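PDB 6C62: 1-carboxybiuret hydrolase subunit AtzE from Pseudomonas sp., which hydrolyses 1-carboxybiuret to urea-1,3-dicarboxylate and ammonia, a step in the bacterial breakdown of the herbicide atrazine. Local coordinates for residues A[6-9]-A[10-14]; A[200-204]-A[205-209]; A[443-446]-A[447-451]; A[54-58]-A[59-63]. All blocks are in the same frame, centred on the assembly; numbering follows the deposited sequence. Where two conformers were deposited one is given.

Interaction 1 (A[6-9]-A[10-14]); sequences IIEG and IASGR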
loop_
_atom_site.group_PDB
_atom_site.type_symbol
_atom_site.label_atom_id
_atom_site.label_comp_id
_atom_site.label_asym_id
_atom_site.label_seq_id
_atom_site.Cartn_x
_atom_site.Cartn_y
_atom_site.Cartn_z
ATOM N N ILE A 6 -6.117 35.722 -24.557
ATOM C CA ILE A 6 -7.543 35.559 -24.261
ATOM C C ILE A 6 -7.915 36.170 -22.930
ATOM O O ILE A 6 -8.907 36.904 -22.812
ATOM C CB ILE A 6 -7.979 34.081 -24.257
ATOM C CG1 ILE A 6 -7.913 33.521 -25.664
ATOM C CG2 ILE A 6 -9.413 33.970 -23.775
ATOM C CD1 ILE A 6 -7.804 32.005 -25.791
ATOM N N ILE A 7 -7.169 35.831 -21.907
ATOM C CA ILE A 7 -7.443 36.333 -20.557
ATOM C C ILE A 7 -7.344 37.867 -20.497
ATOM O O ILE A 7 -8.147 38.535 -19.845
ATOM C CB ILE A 7 -6.480 35.691 -19.536
ATOM C CG1 ILE A 7 -6.889 34.235 -19.280
ATOM C CG2 ILE A 7 -6.411 36.447 -18.198
ATOM C CD1 ILE A 7 -5.750 33.411 -18.713
ATOM N N GLU A 8 -6.342 38.393 -21.183
ATOM C CA GLU A 8 -6.105 39.834 -21.242
ATOM C C GLU A 8 -7.234 40.555 -21.954
ATOM O O GLU A 8 -7.629 41.632 -21.549
ATOM C CB GLU A 8 -4.729 40.088 -21.932
ATOM C CG GLU A 8 -4.519 41.443 -22.634
ATOM C CD GLU A 8 -4.521 42.626 -21.673
ATOM O OE1 GLU A 8 -4.387 42.365 -20.424
ATOM O OE2 GLU A 8 -4.628 43.801 -22.190
ATOM N N GLY A 9 -7.712 39.975 -23.057
ATOM C CA GLY A 9 -8.845 40.520 -23.822
ATOM C C GLY A 9 -10.126 40.654 -22.990
ATOM O O GLY A 9 -10.896 41.659 -23.128
ATOM N N ILE A 10 -10.396 39.651 -22.163
ATOM C CA ILE A 10 -11.558 39.726 -21.285
ATOM C C ILE A 10 -11.362 40.686 -20.118
ATOM O O ILE A 10 -12.255 41.483 -19.798
ATOM C CB ILE A 10 -11.941 38.334 -20.787
ATOM C CG1 ILE A 10 -12.439 37.508 -21.975
ATOM C CG2 ILE A 10 -13.021 38.421 -19.698
ATOM C CD1 ILE A 10 -12.401 36.028 -21.736
ATOM N N ALA A 11 -10.182 40.628 -19.500
ATOM C CA ALA A 11 -9.868 41.545 -18.392
ATOM C C ALA A 11 -9.943 43.032 -18.815
ATOM O O ALA A 11 -10.520 43.838 -18.134
ATOM C CB ALA A 11 -8.488 41.224 -17.782
ATOM N N SER A 12 -9.385 43.339 -19.950
ATOM C CA SER A 12 -9.331 44.708 -20.490
ATOM C C SER A 12 -10.641 45.175 -21.170
ATOM O O SER A 12 -10.732 46.327 -21.553
ATOM C CB SER A 12 -8.201 44.830 -21.496
ATOM O OG SER A 12 -8.591 44.280 -22.798
ATOM N N GLY A 13 -11.641 44.308 -21.344
ATOM C CA GLY A 13 -12.879 44.721 -21.986
ATOM C C GLY A 13 -12.864 44.773 -23.488
ATOM O O GLY A 13 -13.841 45.182 -24.073
ATOM N N ARG A 14 -11.775 44.333 -24.123
ATOM C CA ARG A 14 -11.748 44.210 -25.579
ATOM C C ARG A 14 -12.738 43.161 -26.110
ATOM O O ARG A 14 -13.308 43.322 -27.189
ATOM C CB ARG A 14 -10.361 43.846 -26.098
ATOM C CG ARG A 14 -10.372 43.463 -27.610
ATOM C CD ARG A 14 -9.080 42.792 -28.144
ATOM N NE ARG A 14 -8.871 41.471 -27.547
ATOM C CZ ARG A 14 -9.504 40.380 -27.954
ATOM N NH1 ARG A 14 -10.320 40.450 -29.002
ATOM N NH2 ARG A 14 -9.309 39.229 -27.340
#

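Interaction 2 (A[200-204]-A[205-209]); sequences YPFVH and SIDHL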
loop_
_atom_site.group_PDB
_atom_site.type_symbol
_atom_site.label_atom_id
_atom_site.label_comp_id
_atom_site.label_asym_id
_atom_site.label_seq_id
_atom_site.Cartn_x
_atom_site.Cartn_y
_atom_site.Cartn_z
ATOM N N TYR A 200 -13.098 9.231 -12.247
ATOM C CA TYR A 200 -13.200 7.770 -12.383
ATOM C C TYR A 200 -11.768 7.178 -12.450
ATOM O O TYR A 200 -10.976 7.538 -13.343
ATOM C CB TYR A 200 -14.053 7.421 -13.624
ATOM C CG TYR A 200 -14.486 5.970 -13.589
ATOM C CD1 TYR A 200 -13.613 4.970 -13.959
ATOM C CD2 TYR A 200 -15.724 5.614 -13.110
ATOM C CE1 TYR A 200 -13.995 3.641 -13.862
ATOM C CE2 TYR A 200 -16.124 4.282 -12.989
ATOM C CZ TYR A 200 -15.272 3.297 -13.387
ATOM O OH TYR A 200 -15.675 1.943 -13.321
ATOM N N PRO A 201 -11.415 6.306 -11.531
ATOM C CA PRO A 201 -10.041 5.828 -11.454
ATOM C C PRO A 201 -9.670 4.672 -12.390
ATOM O O PRO A 201 -10.533 4.066 -13.079
ATOM C CB PRO A 201 -9.925 5.363 -10.015
ATOM C CG PRO A 201 -11.259 4.853 -9.709
ATOM C CD PRO A 201 -12.239 5.698 -10.489
ATOM N N PHE A 202 -8.375 4.463 -12.495
ATOM C CA PHE A 202 -7.827 3.379 -13.332
ATOM C C PHE A 202 -6.912 2.573 -12.421
ATOM O O PHE A 202 -7.225 1.421 -12.094
ATOM C CB PHE A 202 -7.160 3.996 -14.572
ATOM C CG PHE A 202 -6.377 3.043 -15.439
ATOM C CD1 PHE A 202 -6.822 1.700 -15.647
ATOM C CD2 PHE A 202 -5.227 3.483 -16.079
ATOM C CE1 PHE A 202 -6.108 0.828 -16.447
ATOM C CE2 PHE A 202 -4.480 2.595 -16.917
ATOM C CZ PHE A 202 -4.937 1.278 -17.092
ATOM N N VAL A 203 -5.810 3.161 -12.001
ATOM C CA VAL A 203 -4.813 2.501 -11.104
ATOM C C VAL A 203 -4.645 3.418 -9.901
ATOM O O VAL A 203 -4.002 4.458 -9.974
ATOM C CB VAL A 203 -3.477 2.300 -11.831
ATOM C CG1 VAL A 203 -2.437 1.577 -10.962
ATOM C CG2 VAL A 203 -3.682 1.609 -13.164
ATOM N N HIS A 204 -5.216 3.042 -8.779
ATOM C CA HIS A 204 -5.125 3.860 -7.573
ATOM C C HIS A 204 -3.654 4.184 -7.200
ATOM O O HIS A 204 -3.329 5.295 -6.757
ATOM C CB HIS A 204 -5.796 3.106 -6.396
ATOM C CG HIS A 204 -7.259 2.891 -6.549
ATOM N ND1 HIS A 204 -7.887 1.713 -6.163
ATOM C CD2 HIS A 204 -8.236 3.741 -6.962
ATOM C CE1 HIS A 204 -9.197 1.866 -6.363
ATOM N NE2 HIS A 204 -9.426 3.079 -6.860
ATOM N N SER A 205 -2.774 3.213 -7.390
ATOM C CA SER A 205 -1.362 3.382 -7.031
ATOM C C SER A 205 -0.555 4.306 -7.986
ATOM O O SER A 205 0.611 4.646 -7.688
ATOM C CB SER A 205 -0.651 2.004 -7.004
ATOM O OG SER A 205 -1.015 1.163 -5.910
ATOM N N ILE A 206 -1.096 4.647 -9.169
ATOM C CA ILE A 206 -0.296 5.385 -10.159
ATOM C C ILE A 206 -0.984 6.538 -10.872
ATOM O O ILE A 206 -0.302 7.373 -11.469
ATOM C CB ILE A 206 0.331 4.406 -11.216
ATOM C CG1 ILE A 206 0.911 3.111 -10.594
ATOM C CG2 ILE A 206 1.459 5.078 -11.967
ATOM C CD1 ILE A 206 1.388 2.118 -11.638
ATOM N N ASP A 207 -2.311 6.664 -10.829
ATOM C CA ASP A 207 -2.998 7.738 -11.584
ATOM C C ASP A 207 -2.574 9.119 -11.169
ATOM O O ASP A 207 -2.550 9.411 -9.970
ATOM C CB ASP A 207 -4.539 7.727 -11.418
ATOM C CG ASP A 207 -5.226 6.489 -11.963
ATOM O OD1 ASP A 207 -4.675 5.796 -12.820
ATOM O OD2 ASP A 207 -6.398 6.244 -11.462
ATOM N N HIS A 208 -2.308 9.982 -12.148
ATOM C CA HIS A 208 -2.058 11.410 -11.957
ATOM C C HIS A 208 -3.063 12.205 -12.826
ATOM O O HIS A 208 -3.481 11.735 -13.886
ATOM C CB HIS A 208 -0.705 11.830 -12.535
ATOM C CG HIS A 208 0.503 11.154 -11.985
ATOM N ND1 HIS A 208 0.861 9.856 -12.292
ATOM C CD2 HIS A 208 1.558 11.690 -11.330
ATOM C CE1 HIS A 208 2.050 9.596 -11.755
ATOM N NE2 HIS A 208 2.499 10.698 -11.173
ATOM N N LEU A 209 -3.410 13.428 -12.423
ATOM C CA LEU A 209 -4.259 14.312 -13.217
ATOM C C LEU A 209 -3.506 15.580 -13.488
ATOM O O LEU A 209 -2.669 16.005 -12.687
ATOM C CB LEU A 209 -5.525 14.671 -12.481
ATOM C CG LEU A 209 -6.407 13.472 -12.034
ATOM C CD1 LEU A 209 -7.550 14.043 -11.241
ATOM C CD2 LEU A 209 -6.894 12.708 -13.278
#

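Interaction 3 (A[443-446]-A[447-451]); sequences AGKV and LQDTG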
loop_
_atom_site.group_PDB
_atom_site.type_symbol
_atom_site.label_atom_id
_atom_site.label_comp_id
_atom_site.label_asym_id
_atom_site.label_seq_id
_atom_site.Cartn_x
_atom_site.Cartn_y
_atom_site.Cartn_z
ATOM N N ALA A 443 12.060 25.358 -17.361
ATOM C CA ALA A 443 12.755 24.823 -18.515
ATOM C C ALA A 443 11.877 24.914 -19.767
ATOM O O ALA A 443 12.345 25.245 -20.872
ATOM C CB ALA A 443 13.198 23.381 -18.285
ATOM N N GLY A 444 10.589 24.616 -19.603
ATOM C CA GLY A 444 9.668 24.778 -20.702
ATOM C C GLY A 444 9.622 26.183 -21.274
ATOM O O GLY A 444 9.564 26.364 -22.505
ATOM N N LYS A 445 9.619 27.157 -20.382
ATOM C CA LYS A 445 9.549 28.555 -20.761
ATOM C C LYS A 445 10.805 28.973 -21.604
ATOM O O LYS A 445 10.673 29.696 -22.605
ATOM C CB LYS A 445 9.431 29.419 -19.524
ATOM C CG LYS A 445 9.309 30.923 -19.800
ATOM C CD LYS A 445 8.163 31.202 -20.762
ATOM C CE LYS A 445 7.596 32.607 -20.565
ATOM N NZ LYS A 445 8.594 33.607 -21.013
ATOM N N VAL A 446 11.985 28.491 -21.233
ATOM C CA VAL A 446 13.181 28.704 -22.046
ATOM C C VAL A 446 13.020 28.076 -23.434
ATOM O O VAL A 446 13.333 28.734 -24.444
ATOM C CB VAL A 446 14.462 28.170 -21.378
ATOM C CG1 VAL A 446 15.679 28.205 -22.360
ATOM C CG2 VAL A 446 14.749 28.966 -20.116
ATOM N N LEU A 447 12.478 26.849 -23.518
ATOM C CA LEU A 447 12.263 26.285 -24.830
ATOM C C LEU A 447 11.276 27.106 -25.651
ATOM O O LEU A 447 11.447 27.253 -26.868
ATOM C CB LEU A 447 11.850 24.808 -24.789
ATOM C CG LEU A 447 12.872 23.807 -24.240
ATOM C CD1 LEU A 447 12.281 22.397 -24.214
ATOM C CD2 LEU A 447 14.197 23.800 -25.006
ATOM N N GLN A 448 10.219 27.594 -25.006
ATOM C CA GLN A 448 9.225 28.394 -25.677
ATOM C C GLN A 448 9.785 29.731 -26.184
ATOM O O GLN A 448 9.508 30.120 -27.323
ATOM C CB GLN A 448 8.009 28.668 -24.774
ATOM C CG GLN A 448 6.803 29.206 -25.559
ATOM C CD GLN A 448 5.604 29.384 -24.668
ATOM O OE1 GLN A 448 4.758 28.515 -24.546
ATOM N NE2 GLN A 448 5.554 30.518 -24.017
ATOM N N ASP A 449 10.564 30.392 -25.349
ATOM C CA ASP A 449 11.161 31.713 -25.693
ATOM C C ASP A 449 12.088 31.653 -26.905
ATOM O O ASP A 449 12.102 32.566 -27.685
ATOM C CB ASP A 449 11.946 32.295 -24.525
ATOM C CG ASP A 449 11.036 32.815 -23.379
ATOM O OD1 ASP A 449 9.770 32.897 -23.486
ATOM O OD2 ASP A 449 11.614 33.130 -22.324
ATOM N N THR A 450 12.844 30.573 -27.051
ATOM C CA THR A 450 13.743 30.424 -28.163
ATOM C C THR A 450 13.042 29.902 -29.398
ATOM O O THR A 450 13.652 29.799 -30.426
ATOM C CB THR A 450 14.900 29.492 -27.816
ATOM O OG1 THR A 450 14.395 28.154 -27.640
ATOM C CG2 THR A 450 15.624 29.984 -26.541
ATOM N N GLY A 451 11.773 29.522 -29.324
ATOM C CA GLY A 451 11.058 29.086 -30.533
ATOM C C GLY A 451 11.171 27.606 -30.830
ATOM O O GLY A 451 10.524 27.127 -31.766
HETATM O O HOH W 1 11.378 33.926 -19.794
#

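Interaction 4 (A[54-58]-A[59-63]); sequences DVRRA and RGEVL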
loop_
_atom_site.group_PDB
_atom_site.type_symbol
_atom_site.label_atom_id
_atom_site.label_comp_id
_atom_site.label_asym_id
_atom_site.label_seq_id
_atom_site.Cartn_x
_atom_site.Cartn_y
_atom_site.Cartn_z
ATOM N N ASP A 54 -18.874 38.262 -17.143
ATOM C CA ASP A 54 -19.212 39.603 -17.672
ATOM C C ASP A 54 -19.957 40.451 -16.608
ATOM O O ASP A 54 -19.637 41.618 -16.421
ATOM C CB ASP A 54 -19.999 39.563 -18.994
ATOM C CG ASP A 54 -19.193 38.916 -20.168
ATOM O OD1 ASP A 54 -17.909 39.139 -20.223
ATOM O OD2 ASP A 54 -19.850 38.144 -21.012
ATOM N N VAL A 55 -20.851 39.851 -15.841
ATOM C CA VAL A 55 -21.480 40.577 -14.729
ATOM C C VAL A 55 -20.458 41.089 -13.694
ATOM O O VAL A 55 -20.546 42.285 -13.285
ATOM C CB VAL A 55 -22.605 39.756 -14.084
ATOM C CG1 VAL A 55 -23.010 40.236 -12.666
ATOM C CG2 VAL A 55 -23.774 39.700 -15.055
ATOM N N ARG A 56 -19.491 40.245 -13.311
ATOM C CA ARG A 56 -18.494 40.654 -12.364
ATOM C C ARG A 56 -17.618 41.780 -12.868
ATOM O O ARG A 56 -17.261 42.731 -12.130
ATOM C CB ARG A 56 -17.611 39.462 -11.906
ATOM C CG ARG A 56 -18.400 38.475 -11.050
ATOM C CD ARG A 56 -17.746 37.107 -10.902
ATOM N NE ARG A 56 -16.640 37.173 -9.975
ATOM C CZ ARG A 56 -15.790 36.164 -9.764
ATOM N NH1 ARG A 56 -15.930 35.013 -10.417
ATOM N NH2 ARG A 56 -14.797 36.309 -8.893
ATOM N N ARG A 57 -17.196 41.646 -14.113
ATOM C CA ARG A 57 -16.396 42.694 -14.753
ATOM C C ARG A 57 -17.138 44.030 -14.800
ATOM O O ARG A 57 -16.553 45.040 -14.455
ATOM C CB ARG A 57 -15.982 42.309 -16.171
ATOM C CG ARG A 57 -14.858 43.183 -16.656
ATOM C CD ARG A 57 -14.618 43.109 -18.139
ATOM N NE ARG A 57 -13.504 44.020 -18.359
ATOM C CZ ARG A 57 -13.583 45.344 -18.513
ATOM N NH1 ARG A 57 -14.763 45.961 -18.620
ATOM N NH2 ARG A 57 -12.457 46.047 -18.592
ATOM N N ALA A 58 -18.397 44.007 -15.180
ATOM C CA ALA A 58 -19.202 45.212 -15.293
ATOM C C ALA A 58 -19.436 45.854 -13.963
ATOM O O ALA A 58 -19.659 47.040 -13.943
ATOM C CB ALA A 58 -20.550 44.891 -15.943
ATOM N N ARG A 59 -19.401 45.065 -12.852
ATOM C CA ARG A 59 -19.487 45.634 -11.496
ATOM C C ARG A 59 -18.191 46.291 -11.021
ATOM O O ARG A 59 -18.197 46.946 -10.017
ATOM C CB ARG A 59 -19.892 44.603 -10.446
ATOM C CG ARG A 59 -21.270 44.064 -10.571
ATOM C CD ARG A 59 -21.767 43.607 -9.206
ATOM N NE ARG A 59 -20.975 42.471 -8.803
ATOM C CZ ARG A 59 -21.419 41.215 -8.860
ATOM N NH1 ARG A 59 -20.633 40.232 -8.451
ATOM N NH2 ARG A 59 -22.662 40.926 -9.257
ATOM N N GLY A 60 -17.119 46.171 -11.775
ATOM C CA GLY A 60 -15.851 46.756 -11.432
ATOM C C GLY A 60 -14.979 45.838 -10.630
ATOM O O GLY A 60 -13.957 46.325 -10.109
ATOM N N GLU A 61 -15.300 44.543 -10.515
ATOM C CA GLU A 61 -14.476 43.658 -9.700
ATOM C C GLU A 61 -13.161 43.325 -10.339
ATOM O O GLU A 61 -13.034 43.360 -11.569
ATOM C CB GLU A 61 -15.158 42.329 -9.417
ATOM C CG GLU A 61 -16.424 42.490 -8.648
ATOM C CD GLU A 61 -17.108 41.192 -8.336
ATOM O OE1 GLU A 61 -16.508 40.070 -8.491
ATOM O OE2 GLU A 61 -18.254 41.362 -7.897
ATOM N N VAL A 62 -12.197 42.975 -9.477
ATOM C CA VAL A 62 -10.959 42.387 -9.902
ATOM C C VAL A 62 -11.290 40.938 -10.330
ATOM O O VAL A 62 -11.854 40.211 -9.568
ATOM C CB VAL A 62 -9.884 42.451 -8.825
ATOM C CG1 VAL A 62 -8.641 41.658 -9.230
ATOM C CG2 VAL A 62 -9.447 43.885 -8.652
ATOM N N LEU A 63 -10.966 40.568 -11.571
ATOM C CA LEU A 63 -11.330 39.233 -12.048
ATOM C C LEU A 63 -10.356 38.173 -11.596
ATOM O O LEU A 63 -9.191 38.467 -11.392
ATOM C CB LEU A 63 -11.430 39.235 -13.561
ATOM C CG LEU A 63 -12.592 40.080 -14.088
ATOM C CD1 LEU A 63 -12.486 40.143 -15.604
ATOM C CD2 LEU A 63 -13.902 39.520 -13.637
#

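Interaction 1 (A[6-9]-A[10-14])
The carbonyl oxygen of Glu8 is gripped twice by Ser12. The backbone N of Ser12 lies 2.9 Å from Glu8 O, and the Ser12 hydroxyl OG donates to the same Glu8 O over 3.1 Å. The two donors come from opposite faces of the carbonyl plane. Ser12 can do this because its OG sits between its own backbone N and carbonyl carbon, chi1 80°, which turns the hydroxyl back to the preceding turn. OG also takes a weak bond from the backbone N of Arg14. Just before it, Ala11 N donates to Ile7 O at 2.9 Å and Ile10 N to Ile6 O at 3.2 Å, the usual helical ladder. Ile6 and Ile10 run alongside each other in one direction. Their branches meet at Ile6 CG2 and Ile10 CD1, 4.2 Å apart, and both side chains also pack on Val20 of helix 17-35. Gly9 is buried. In one of its two conformers the Arg14 side chain bends at chi3 (66°) and brings its guanidinium near Gly9 CA at an oblique angle, so this contact is doubtful. Gly13 then leaves helical angles with a positive phi of 81°, backbone geometry that strongly favours glycine. Helix 3-11 thus finishes in a Schellman motif, with Gly13 as the residue that turns the chain out of the helix.

Interaction 2 (A[200-204]-A[205-209])
The backbone of 200-204 runs in without regular structure, turns at His204 and Ser205, and comes back through 205-209 into strand 208-213. Val203 O closes the turn by accepting two N-H groups. Asp207 N donates to Val203 O at 2.9 Å, nearly along the C=O axis. Ile206 N reaches Val203 O at 3.0 Å from above the carbonyl plane.

The Asp207 carboxylate ties the incoming chain. Its OD2 takes the Phe202 N-H at 2.9 Å through the syn lone pair, and the bond is nearly straight at 166°. Its OD1 takes the Val203 N-H at 3.0 Å, also on the syn side but 32° out of the carboxylate plane. With chi1 -64°, Asp207 CG stands beside its own backbone N, and this turns both oxygens back to the incoming chain. OD1 has a further bond to Thr171 OG1. The carboxylate is buried, and backbone N-H groups and a hydroxyl satisfy it.

OD1 also lies 3.5 Å from Phe202 CB. Val203 CG2 lies over the centre of the Phe202 ring, on one face, while Val203 CG1 packs beside Ile206 CG1 at 3.7 Å. Outside the turn, His204 NE2 bonds the backbone of another protein's chain, and Ser205 OG bonds Glu308. The Phe202 side chain lies about 6 Å from those of Ser150 and Ser174, the probable charge-relay and acyl-ester serines. This is a type I beta turn, 203-206, tied by the Asp207 carboxylate and leading into strand 208-213, beside the probable Ser-Ser-Lys active site of the amidase family.

Interaction 3 (A[443-446]-A[447-451])
The charged contact joins Lys445 and Asp449, one helical turn apart. Lys445 NZ donates to Asp449 OD1 at 2.8 Å, on the syn lone pair of that oxygen, and the pair is a salt bridge. A second, weak bond runs from NZ to Asp449 OD2 at 3.3 Å. The lysine chain bends at chi2 (54°) and again at chi4 (69°), which folds the ammonium back to the carboxylate. Its CD passes 3.6 Å from Asp449 OD1 on the way. A water accepts from Lys445 NZ and donates to Asp449 OD2 at 2.7 Å, making a bridge beside the direct bond. NZ also has a weak bond to Ser249 OG. Gln448 bonds Glu217 and the backbone N of Val216.

Backbone bonds make up the second kind. Asp449 N donates to Lys445 O at 2.8 Å, and the amides of Leu447, Gln448 and Thr450 bond the carbonyls of Ala443, Gly444 and Val446. The Thr450 hydroxyl OG1 donates to Leu447 O at 3.2 Å, from above the carbonyl plane. Gly451 has positive phi, 89°, and ends the helix in a Schellman motif.

Apolar packing is the third kind. Leu447 lies on Val428 and Leu430 of strand 426-432, and with Val446 it meets Leu283 of helix 270-283. The end of helix 437-449 therefore rests on strand 426-432, in contact with helices 216-226 and 270-283.

Interaction 4 (A[54-58]-A[59-63])
Arg56 and Glu61 meet where helix 43-58 gives way to loop. Arg56 CB lies 4.1 Å from Leu63 CD2 and 3.6 Å from Glu61 OE1. Arg56 CG stays beside that oxygen and has Arg59 NH1 at 3.9 Å. The chain then bends at chi3 (76°), which brings NE round to Glu61. NE donates to OE1 over 3.3 Å, nearly straight at 170°. OE1 lies at the edge of the guanidinium, in its plane. NE meets OE1 on its syn side, 30° out of the carboxylate plane.

The other carboxylate oxygen goes to Arg59. Its NH1 reaches Glu61 OE2 at 2.7 Å and its NE the same OE2 at 3.1 Å, a side-on grip with two nitrogens on one atom. The tip of Arg59 also meets Val55, with NH2 3.5 Å from Val55 CG1. In the backbone, Glu61 N donates to Arg56 O, and Gly60, with positive phi, forms a Schellman motif. Leu63 CD1 packs on Arg57 CG, while the Arg57 guanidinium goes to Ala11 O.

One carboxylate thus holds two arginines, one on each oxygen. Its negative charge probably draws both guanidinium groups together and ties the helix end to the loop at this surface.

Interaction 2 is the buried one, close to the probable catalytic serines. Interaction 4 lies at the surface, and interactions 1 and 3 are partly buried. Interactions 1, 3 and 4 share a design: each is a helix end closed by a glycine with positive phi. Their side chains differ, with a serine hydroxyl in interaction 1, one lysine-aspartate pair in interaction 3 and a three-residue salt-bridge network in interaction 4. Interaction 2 instead spends its carboxylate mainly on backbone N-H groups. Interactions 1 and 4 touch, as Arg57 NH2 bonds Ala11 O, joining the ends of helices 3-11 and 43-58. Interactions 2 and 3 lie 30 Å apart between centres.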